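Local coordinates for cobalamin biosynthesis protein CobN (Mycobacterium tuberculosis, PDB 7C6O) that is the large, catalytic subunit of cobaltochelatase, which probably carries the corrin-binding site where cobalt is inserted during cobalamin biosynthesis, at residues Ala958-Ala963 with Asp987-Thr992; Asp935-Ile940 with Arg1049-Ile1054; Arg908-Asp913 with Asp920-Gln925. One frame throughout, in Å; residues are numbered along the deposited sequence.

Interaction 1 (Ala958-Ala963 with Asp987-Thr992)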
loop_
_atom_site.group_PDB
_atom_site.type_symbol
_atom_site.label_atom_id
_atom_site.label_comp_id
_atom_site.label_asym_id
_atom_site.label_seq_id
_atom_site.Cartn_x
_atom_site.Cartn_y
_atom_site.Cartn_z
ATOM N N ALA A 958 3.908 -22.206 -6.432
ATOM C CA ALA A 958 4.931 -22.391 -7.457
ATOM C C ALA A 958 6.124 -23.170 -6.919
ATOM O O ALA A 958 6.666 -24.039 -7.611
ATOM C CB ALA A 958 5.380 -21.035 -8.004
ATOM N N VAL A 959 6.550 -22.866 -5.691
ATOM C CA VAL A 959 7.659 -23.593 -5.079
ATOM C C VAL A 959 7.317 -25.071 -4.941
ATOM O O VAL A 959 8.100 -25.949 -5.322
ATOM C CB VAL A 959 8.020 -22.976 -3.715
ATOM C CG1 VAL A 959 9.035 -23.855 -2.995
ATOM C CG2 VAL A 959 8.552 -21.567 -3.893
ATOM N N ARG A 960 6.142 -25.367 -4.376
ATOM C CA ARG A 960 5.735 -26.758 -4.215
ATOM C C ARG A 960 5.529 -27.438 -5.562
ATOM O O ARG A 960 5.808 -28.635 -5.700
ATOM C CB ARG A 960 4.466 -26.834 -3.366
ATOM C CG ARG A 960 4.712 -26.561 -1.890
ATOM C CD ARG A 960 3.432 -26.646 -1.071
ATOM N NE ARG A 960 2.609 -25.453 -1.227
ATOM C CZ ARG A 960 1.502 -25.395 -1.960
ATOM N NH1 ARG A 960 1.072 -26.471 -2.604
ATOM N NH2 ARG A 960 0.824 -24.261 -2.041
ATOM N N LEU A 961 5.052 -26.692 -6.560
ATOM C CA LEU A 961 4.906 -27.230 -7.909
ATOM C C LEU A 961 6.232 -27.784 -8.423
ATOM O O LEU A 961 6.328 -28.959 -8.794
ATOM C CB LEU A 961 4.379 -26.139 -8.844
ATOM C CG LEU A 961 3.435 -26.482 -9.999
ATOM C CD1 LEU A 961 3.201 -25.247 -10.859
ATOM C CD2 LEU A 961 3.948 -27.635 -10.851
ATOM N N VAL A 962 7.272 -26.945 -8.443
ATOM C CA VAL A 962 8.547 -27.364 -9.014
ATOM C C VAL A 962 9.338 -28.271 -8.082
ATOM O O VAL A 962 10.176 -29.048 -8.558
ATOM C CB VAL A 962 9.406 -26.150 -9.405
ATOM C CG1 VAL A 962 8.707 -25.341 -10.473
ATOM C CG2 VAL A 962 9.714 -25.285 -8.189
ATOM N N ALA A 963 9.109 -28.195 -6.768
ATOM C CA ALA A 963 9.790 -29.114 -5.863
ATOM C C ALA A 963 9.360 -30.553 -6.113
ATOM O O ALA A 963 10.130 -31.487 -5.860
ATOM C CB ALA A 963 9.521 -28.725 -4.410
ATOM N N ASP A 987 9.776 -33.814 7.128
ATOM C CA ASP A 987 8.566 -32.999 7.070
ATOM C C ASP A 987 8.498 -32.320 5.704
ATOM O O ASP A 987 9.302 -31.429 5.407
ATOM C CB ASP A 987 8.559 -31.976 8.204
ATOM C CG ASP A 987 7.219 -31.283 8.361
ATOM O OD1 ASP A 987 6.663 -30.804 7.351
ATOM O OD2 ASP A 987 6.719 -31.219 9.503
ATOM N N GLN A 988 7.524 -32.729 4.885
ATOM C CA GLN A 988 7.438 -32.230 3.514
ATOM C C GLN A 988 7.071 -30.751 3.476
ATOM O O GLN A 988 7.626 -29.990 2.673
ATOM C CB GLN A 988 6.423 -33.051 2.719
ATOM C CG GLN A 988 6.240 -32.593 1.276
ATOM C CD GLN A 988 7.462 -32.860 0.412
ATOM O OE1 GLN A 988 8.234 -33.781 0.678
ATOM N NE2 GLN A 988 7.642 -32.053 -0.628
ATOM N N ARG A 989 6.131 -30.326 4.324
ATOM C CA ARG A 989 5.747 -28.917 4.354
ATOM C C ARG A 989 6.918 -28.034 4.766
ATOM O O ARG A 989 7.121 -26.952 4.201
ATOM C CB ARG A 989 4.556 -28.717 5.295
ATOM C CG ARG A 989 4.223 -27.257 5.619
ATOM C CD ARG A 989 3.565 -26.515 4.449
ATOM N NE ARG A 989 4.537 -26.058 3.457
ATOM C CZ ARG A 989 4.264 -25.193 2.485
ATOM N NH1 ARG A 989 3.046 -24.679 2.369
ATOM N NH2 ARG A 989 5.212 -24.838 1.627
ATOM N N ARG A 990 7.708 -28.478 5.747
ATOM C CA ARG A 990 8.890 -27.714 6.132
ATOM C C ARG A 990 9.908 -27.671 5.000
ATOM O O ARG A 990 10.553 -26.640 4.773
ATOM C CB ARG A 990 9.521 -28.309 7.391
ATOM C CG ARG A 990 8.692 -28.150 8.655
ATOM C CD ARG A 990 9.507 -28.564 9.871
ATOM N NE ARG A 990 10.790 -27.866 9.899
ATOM C CZ ARG A 990 11.797 -28.177 10.707
ATOM N NH1 ARG A 990 11.679 -29.182 11.563
ATOM N NH2 ARG A 990 12.926 -27.485 10.653
ATOM N N ALA A 991 10.056 -28.779 4.269
ATOM C CA ALA A 991 11.063 -28.863 3.217
ATOM C C ALA A 991 10.761 -27.952 2.034
ATOM O O ALA A 991 11.679 -27.629 1.274
ATOM C CB ALA A 991 11.200 -30.308 2.737
ATOM N N THR A 992 9.510 -27.533 1.855
ATOM C CA THR A 992 9.143 -26.632 0.770
ATOM C C THR A 992 8.847 -25.219 1.258
ATOM O O THR A 992 8.298 -24.412 0.499
ATOM C CB THR A 992 7.936 -27.176 0.006
ATOM O OG1 THR A 992 6.824 -27.316 0.900
ATOM C CG2 THR A 992 8.268 -28.528 -0.618
#
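Arg960, near the end of helix 949-963, lays its CD over one face of the Arg989 guanidinium, 3.7 Å from Arg989 NH2. The two guanidinium planes are turned 82° apart, nearly perpendicular, so the groups do not stack, although Arg960 NE still comes within 3.7 Å of Arg989 NH1. Nearer the backbone, the Arg960 chain runs at about a right angle across Thr992, its CG 3.6 Å from Thr992 OG1. Thr992, where the chain leaves helix 988-991, is the wedge between the segments. Its hydroxyl sits between the backbone N and the carbonyl carbon (chi1 60°), which faces OG1 to Arg960 while Thr992 CG2 rests 4.0 Å from Ala963 CB. Val959 CG1 lies 3.6 Å from Thr992 O. Arg989, bent at chi2 and chi3, folds back over its own helix end and gives weak hydrogen bonds from NH2 to Thr992 O and OG1. Asp957 takes a salt bridge from Arg960 NH2, and Arg1036 O accepts from Arg989 NH1. Asp956 takes a salt bridge from each arginine, Arg960 NE to OD2 and Arg989 NH2 to OD1, and this shared carboxylate probably fixes how the two guanidinium groups are turned against each other.

Interaction 2 (Asp935-Ile940 with Arg1049-Ile1054)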
loop_
_atom_site.group_PDB
_atom_site.type_symbol
_atom_site.label_atom_id
_atom_site.label_comp_id
_atom_site.label_asym_id
_atom_site.label_seq_id
_atom_site.Cartn_x
_atom_site.Cartn_y
_atom_site.Cartn_z
ATOM N N ASP A 935 16.593 -21.962 -6.847
ATOM C CA ASP A 935 15.843 -21.858 -5.604
ATOM C C ASP A 935 15.685 -20.392 -5.213
ATOM O O ASP A 935 16.543 -19.553 -5.502
ATOM C CB ASP A 935 16.546 -22.635 -4.489
ATOM C CG ASP A 935 15.583 -23.154 -3.432
ATOM O OD1 ASP A 935 14.379 -22.834 -3.493
ATOM O OD2 ASP A 935 16.035 -23.898 -2.537
ATOM N N VAL A 936 14.565 -20.077 -4.570
ATOM C CA VAL A 936 14.277 -18.710 -4.150
ATOM C C VAL A 936 13.760 -18.727 -2.719
ATOM O O VAL A 936 12.829 -19.473 -2.399
ATOM C CB VAL A 936 13.253 -18.016 -5.072
ATOM C CG1 VAL A 936 13.006 -16.587 -4.600
ATOM C CG2 VAL A 936 13.724 -18.022 -6.516
ATOM N N THR A 937 14.365 -17.909 -1.863
ATOM C CA THR A 937 13.828 -17.594 -0.546
ATOM C C THR A 937 13.302 -16.168 -0.584
ATOM O O THR A 937 14.017 -15.250 -1.000
ATOM C CB THR A 937 14.890 -17.744 0.547
ATOM O OG1 THR A 937 15.244 -19.125 0.683
ATOM C CG2 THR A 937 14.361 -17.234 1.879
ATOM N N VAL A 938 12.052 -15.987 -0.170
ATOM C CA VAL A 938 11.353 -14.712 -0.294
ATOM C C VAL A 938 11.094 -14.162 1.098
ATOM O O VAL A 938 10.474 -14.831 1.933
ATOM C CB VAL A 938 10.033 -14.861 -1.065
ATOM C CG1 VAL A 938 9.302 -13.525 -1.124
ATOM C CG2 VAL A 938 10.289 -15.396 -2.464
ATOM N N ARG A 939 11.556 -12.938 1.344
ATOM C CA ARG A 939 11.142 -12.169 2.511
ATOM C C ARG A 939 10.081 -11.171 2.060
ATOM O O ARG A 939 10.386 -10.216 1.338
ATOM C CB ARG A 939 12.328 -11.459 3.162
ATOM C CG ARG A 939 11.929 -10.462 4.246
ATOM C CD ARG A 939 11.055 -11.095 5.334
ATOM N NE ARG A 939 10.648 -10.103 6.328
ATOM C CZ ARG A 939 11.415 -9.701 7.338
ATOM N NH1 ARG A 939 12.625 -10.220 7.501
ATOM N NH2 ARG A 939 10.969 -8.786 8.191
ATOM N N ILE A 940 8.838 -11.403 2.468
ATOM C CA ILE A 940 7.754 -10.466 2.206
ATOM C C ILE A 940 7.652 -9.517 3.390
ATOM O O ILE A 940 8.039 -9.848 4.515
ATOM C CB ILE A 940 6.412 -11.189 1.956
ATOM C CG1 ILE A 940 6.004 -12.014 3.179
ATOM C CG2 ILE A 940 6.488 -12.063 0.702
ATOM C CD1 ILE A 940 4.648 -12.689 3.044
ATOM N N ARG A 1049 17.872 -22.718 7.733
ATOM C CA ARG A 1049 18.272 -23.691 6.721
ATOM C C ARG A 1049 18.278 -23.070 5.329
ATOM O O ARG A 1049 19.213 -23.291 4.551
ATOM C CB ARG A 1049 17.350 -24.911 6.764
ATOM C CG ARG A 1049 17.434 -25.699 8.061
ATOM C CD ARG A 1049 16.584 -26.959 8.016
ATOM N NE ARG A 1049 17.201 -27.997 7.199
ATOM C CZ ARG A 1049 18.131 -28.838 7.642
ATOM N NH1 ARG A 1049 18.552 -28.761 8.897
ATOM N NH2 ARG A 1049 18.641 -29.755 6.831
ATOM N N GLN A 1050 17.250 -22.283 5.001
ATOM C CA GLN A 1050 17.171 -21.692 3.669
ATOM C C GLN A 1050 18.123 -20.510 3.515
ATOM O O GLN A 1050 18.731 -20.342 2.452
ATOM C CB GLN A 1050 15.733 -21.266 3.357
ATOM C CG GLN A 1050 14.671 -22.325 3.645
ATOM C CD GLN A 1050 15.030 -23.703 3.110
ATOM O OE1 GLN A 1050 15.636 -23.837 2.045
ATOM N NE2 GLN A 1050 14.652 -24.739 3.854
ATOM N N TYR A 1051 18.265 -19.677 4.550
ATOM C CA TYR A 1051 19.172 -18.538 4.439
ATOM C C TYR A 1051 20.619 -18.984 4.292
ATOM O O TYR A 1051 21.402 -18.315 3.608
ATOM C CB TYR A 1051 19.020 -17.605 5.644
ATOM C CG TYR A 1051 17.946 -16.557 5.468
ATOM C CD1 TYR A 1051 16.647 -16.922 5.140
ATOM C CD2 TYR A 1051 18.225 -15.203 5.632
ATOM C CE1 TYR A 1051 15.655 -15.975 4.975
ATOM C CE2 TYR A 1051 17.234 -14.243 5.471
ATOM C CZ TYR A 1051 15.949 -14.640 5.142
ATOM O OH TYR A 1051 14.945 -13.710 4.976
ATOM N N ARG A 1052 20.993 -20.112 4.905
ATOM C CA ARG A 1052 22.350 -20.619 4.734
ATOM C C ARG A 1052 22.663 -20.938 3.279
ATOM O O ARG A 1052 23.839 -20.940 2.897
ATOM C CB ARG A 1052 22.576 -21.863 5.602
ATOM C CG ARG A 1052 22.842 -21.555 7.069
ATOM C CD ARG A 1052 23.253 -22.804 7.843
ATOM N NE ARG A 1052 22.423 -23.008 9.027
ATOM C CZ ARG A 1052 22.750 -22.619 10.255
ATOM N NH1 ARG A 1052 23.904 -22.003 10.480
ATOM N NH2 ARG A 1052 21.920 -22.852 11.263
ATOM N N ARG A 1053 21.644 -21.191 2.458
ATOM C CA ARG A 1053 21.840 -21.515 1.052
ATOM C C ARG A 1053 21.834 -20.296 0.141
ATOM O O ARG A 1053 22.162 -20.434 -1.043
ATOM C CB ARG A 1053 20.759 -22.491 0.577
ATOM C CG ARG A 1053 20.796 -23.845 1.257
ATOM C CD ARG A 1053 19.892 -24.830 0.535
ATOM N NE ARG A 1053 19.947 -26.165 1.123
ATOM C CZ ARG A 1053 18.998 -26.677 1.900
ATOM N NH1 ARG A 1053 17.913 -25.968 2.182
ATOM N NH2 ARG A 1053 19.132 -27.902 2.389
ATOM N N ILE A 1054 21.465 -19.120 0.651
ATOM C CA ILE A 1054 21.341 -17.943 -0.203
ATOM C C ILE A 1054 22.704 -17.578 -0.770
ATOM O O ILE A 1054 23.647 -17.280 -0.026
ATOM C CB ILE A 1054 20.728 -16.773 0.571
ATOM C CG1 ILE A 1054 19.281 -17.091 0.952
ATOM C CG2 ILE A 1054 20.810 -15.492 -0.259
ATOM C CD1 ILE A 1054 18.633 -16.027 1.823
HETATM O O HOH W 1 16.937 -23.054 -0.098
HETATM O O HOH W 2 17.480 -20.437 0.072
HETATM O O HOH W 3 12.813 -13.141 7.107
#
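Thr937 touches Gln1050 and Tyr1051 where the last turn of helix 1044-1051 packs on strand 935-940, an inner strand of the mixed eight-stranded sheet of an alpha/beta domain. Parallel neighbours 880-885 and 995-997 flank this strand, and the helix end runs through a type I turn, Tyr1051 to Ile1054, into strand 1056-1061 of the same sheet.

The direct contacts are van der Waals ones. With Thr937 OG1 beside the backbone N (chi1 -67°), CG2 is anti to it and reaches Tyr1051 CE1 at 3.6 Å, while OG1 meets Gln1050 CB at 3.5 Å. Ile1054 CD1 lies over one face of the Tyr1051 ring, toward its rim, and also approaches Thr937 CB. The phenol extends along the strand until its OH is 3.9 Å from Arg939 CB.

Surrounding residues fix the polar ends. Asp981 accepts from Gln1050 NE2 and pairs with Arg1049 and Arg1053; Asp935 pairs with Arg994 and hydrogen-bonds His977. Tyr1026 bonds the Tyr1051 hydroxyl and makes a cation-pi contact with Arg939.

Across the contact, polar groups are joined through water. One molecule donates to both Asp935 OD2 and Gln1050 OE1. A second links Thr937 OG1 to Gln1050 O, 2.7 Å from each, so a buried hydroxyl and a carbonyl near the helix end share one solvent molecule. A third water lies 3.1 Å from Tyr1051 OH and accepts a weak bond from Arg939 NH1.

Interaction 3 (Arg908-Asp913 with Asp920-Gln925)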
loop_
_atom_site.group_PDB
_atom_site.type_symbol
_atom_site.label_atom_id
_atom_site.label_comp_id
_atom_site.label_asym_id
_atom_site.label_seq_id
_atom_site.Cartn_x
_atom_site.Cartn_y
_atom_site.Cartn_z
ATOM N N ARG A 908 5.518 -20.073 -15.290
ATOM C CA ARG A 908 4.845 -19.005 -16.008
ATOM C C ARG A 908 3.460 -18.759 -15.422
ATOM O O ARG A 908 2.767 -19.714 -15.049
ATOM C CB ARG A 908 4.712 -19.361 -17.490
ATOM C CG ARG A 908 4.417 -18.185 -18.401
ATOM C CD ARG A 908 4.092 -18.654 -19.810
ATOM N NE ARG A 908 4.992 -19.715 -20.247
ATOM C CZ ARG A 908 6.157 -19.510 -20.851
ATOM N NH1 ARG A 908 6.573 -18.275 -21.093
ATOM N NH2 ARG A 908 6.909 -20.542 -21.212
ATOM N N PRO A 909 3.036 -17.504 -15.309
ATOM C CA PRO A 909 1.653 -17.229 -14.911
ATOM C C PRO A 909 0.689 -17.556 -16.040
ATOM O O PRO A 909 1.054 -17.600 -17.217
ATOM C CB PRO A 909 1.653 -15.724 -14.605
ATOM C CG PRO A 909 3.098 -15.309 -14.585
ATOM C CD PRO A 909 3.815 -16.266 -15.477
ATOM N N VAL A 910 -0.564 -17.788 -15.657
ATOM C CA VAL A 910 -1.656 -18.034 -16.593
ATOM C C VAL A 910 -2.731 -16.991 -16.327
ATOM O O VAL A 910 -3.260 -16.910 -15.212
ATOM C CB VAL A 910 -2.223 -19.458 -16.457
ATOM C CG1 VAL A 910 -3.395 -19.657 -17.406
ATOM C CG2 VAL A 910 -1.137 -20.486 -16.729
ATOM N N TRP A 911 -3.045 -16.193 -17.343
ATOM C CA TRP A 911 -3.987 -15.092 -17.211
ATOM C C TRP A 911 -5.335 -15.444 -17.825
ATOM O O TRP A 911 -5.420 -16.173 -18.817
ATOM C CB TRP A 911 -3.457 -13.826 -17.888
ATOM C CG TRP A 911 -2.255 -13.214 -17.234
ATOM C CD1 TRP A 911 -2.249 -12.273 -16.246
ATOM C CD2 TRP A 911 -0.882 -13.486 -17.537
ATOM N NE1 TRP A 911 -0.956 -11.947 -15.909
ATOM C CE2 TRP A 911 -0.098 -12.677 -16.688
ATOM C CE3 TRP A 911 -0.238 -14.336 -18.443
ATOM C CZ2 TRP A 911 1.296 -12.696 -16.717
ATOM C CZ3 TRP A 911 1.144 -14.353 -18.470
ATOM C CH2 TRP A 911 1.897 -13.539 -17.612
ATOM N N ASP A 912 -6.392 -14.911 -17.218
ATOM C CA ASP A 912 -7.703 -14.827 -17.852
ATOM C C ASP A 912 -7.732 -13.528 -18.649
ATOM O O ASP A 912 -7.716 -12.440 -18.068
ATOM C CB ASP A 912 -8.815 -14.860 -16.808
ATOM C CG ASP A 912 -10.186 -14.642 -17.414
ATOM O OD1 ASP A 912 -10.781 -15.621 -17.913
ATOM O OD2 ASP A 912 -10.669 -13.491 -17.398
ATOM N N ASP A 913 -7.768 -13.635 -19.978
ATOM C CA ASP A 913 -7.609 -12.447 -20.812
ATOM C C ASP A 913 -8.754 -11.454 -20.654
ATOM O O ASP A 913 -8.560 -10.263 -20.920
ATOM C CB ASP A 913 -7.455 -12.845 -22.281
ATOM C CG ASP A 913 -6.027 -13.223 -22.633
ATOM O OD1 ASP A 913 -5.176 -13.253 -21.719
ATOM O OD2 ASP A 913 -5.754 -13.484 -23.824
ATOM N N ASP A 920 -3.869 -19.260 -12.833
ATOM C CA ASP A 920 -3.177 -20.537 -12.707
ATOM C C ASP A 920 -1.682 -20.315 -12.904
ATOM O O ASP A 920 -1.218 -19.193 -13.122
ATOM C CB ASP A 920 -3.723 -21.557 -13.712
ATOM C CG ASP A 920 -3.724 -22.971 -13.165
ATOM O OD1 ASP A 920 -2.938 -23.253 -12.237
ATOM O OD2 ASP A 920 -4.512 -23.800 -13.663
ATOM N N LEU A 921 -0.929 -21.412 -12.816
ATOM C CA LEU A 921 0.503 -21.431 -13.065
ATOM C C LEU A 921 0.820 -22.574 -14.020
ATOM O O LEU A 921 0.117 -23.588 -14.049
ATOM C CB LEU A 921 1.308 -21.611 -11.771
ATOM C CG LEU A 921 1.138 -20.565 -10.670
ATOM C CD1 LEU A 921 1.750 -21.073 -9.373
ATOM C CD2 LEU A 921 1.775 -19.249 -11.084
ATOM N N ALA A 922 1.886 -22.403 -14.792
ATOM C CA ALA A 922 2.297 -23.415 -15.754
ATOM C C ALA A 922 3.812 -23.565 -15.734
ATOM O O ALA A 922 4.532 -22.656 -16.165
ATOM C CB ALA A 922 1.812 -23.056 -17.160
ATOM N N PRO A 923 4.334 -24.686 -15.241
ATOM C CA PRO A 923 5.790 -24.862 -15.210
ATOM C C PRO A 923 6.363 -24.993 -16.611
ATOM O O PRO A 923 5.816 -25.696 -17.464
ATOM C CB PRO A 923 5.974 -26.155 -14.408
ATOM C CG PRO A 923 4.695 -26.899 -14.608
ATOM C CD PRO A 923 3.623 -25.845 -14.677
ATOM N N MET A 924 7.471 -24.296 -16.846
ATOM C CA MET A 924 8.218 -24.465 -18.082
ATOM C C MET A 924 9.130 -25.677 -17.959
ATOM O O MET A 924 9.680 -25.950 -16.889
ATOM C CB MET A 924 9.047 -23.219 -18.392
ATOM C CG MET A 924 8.334 -21.908 -18.136
ATOM S SD MET A 924 9.433 -20.502 -18.392
ATOM C CE MET A 924 8.712 -19.309 -17.273
ATOM N N GLN A 925 9.287 -26.404 -19.059
ATOM C CA GLN A 925 10.122 -27.591 -18.995
ATOM C C GLN A 925 11.602 -27.212 -19.043
ATOM O O GLN A 925 11.961 -26.150 -19.561
ATOM C CB GLN A 925 9.781 -28.541 -20.137
ATOM C CG GLN A 925 8.369 -29.105 -20.046
ATOM C CD GLN A 925 8.088 -29.766 -18.706
ATOM O OE1 GLN A 925 8.889 -30.562 -18.210
ATOM N NE2 GLN A 925 6.947 -29.434 -18.109
#
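A beta hairpin, strands 907-911 and 918-923, forms a two-stranded antiparallel sheet at the surface, and Arg908 to Val910 pair with Ala922 to Asp920. Arg908 with Ala922 and Val910 with Asp920 are hydrogen-bonded pairs; between them Pro909 faces Leu921 as a non-hydrogen-bonded pair, the place in the register where proline's missing N-H costs no cross-strand bond. Arg908 and Ala922 exchange two good bonds: Ala922 N gives to Arg908 O at 2.8 Å in the carbonyl plane, whereas Arg908 N approaches Ala922 O from above its plane. Toward the turn the pairing slackens. Val910 N reaches Asp920 O at 3.0 Å, but the return bond from Asp920 N to Val910 O is weak at 3.4 Å.

On the face that carries Arg908, Val910, Asp920 and Ala922, the Val910 and Asp920 side chains lie side by side, Val910 CB 3.8 Å from Asp920 CB. Val910 CG2 also packs on Ala922 CB. Asp920 OD1 turns back to accept from Leu921 N. Past the strand end, Met924 crosses Arg908 at about a right angle: its SD lies over one face of the guanidinium, 3.8 Å from Arg908 NH2, and its CE meets Arg908 CB. Glu928 forms a salt bridge with the same NH2, and Trp856 of helix 853-874 touches both Arg908 and Met924. On the other face Leu921 packs against helix 949-963. The guanidinium is thus held by sulfur packing and a carboxylate together, an arrangement consistent with a fixed orientation despite its partly exposed position.

How the interactions relate
All three contacts fall within the C-terminal half of the chain, in the region that defines the CobN/magnesium chelatase family. Interaction 3 closes first along the sequence; interaction 1 is then nested within the long loop that interaction 2 closes between strand 935-940 and the end of helix 1044-1051. Helix 949-963 ties interactions 1 and 3 together: Leu921 CD1 packs on Ala958 N at 3.8 Å, and Leu961 touches Pro923, although the centres are about 19 Å apart. Interactions 1 and 2 have centres about 13 Å apart and do not touch, but Arg994 contacts residues of both. Together they run from a surface hairpin, through a helix layer, to the eight-stranded sheet that contains strand 935-940.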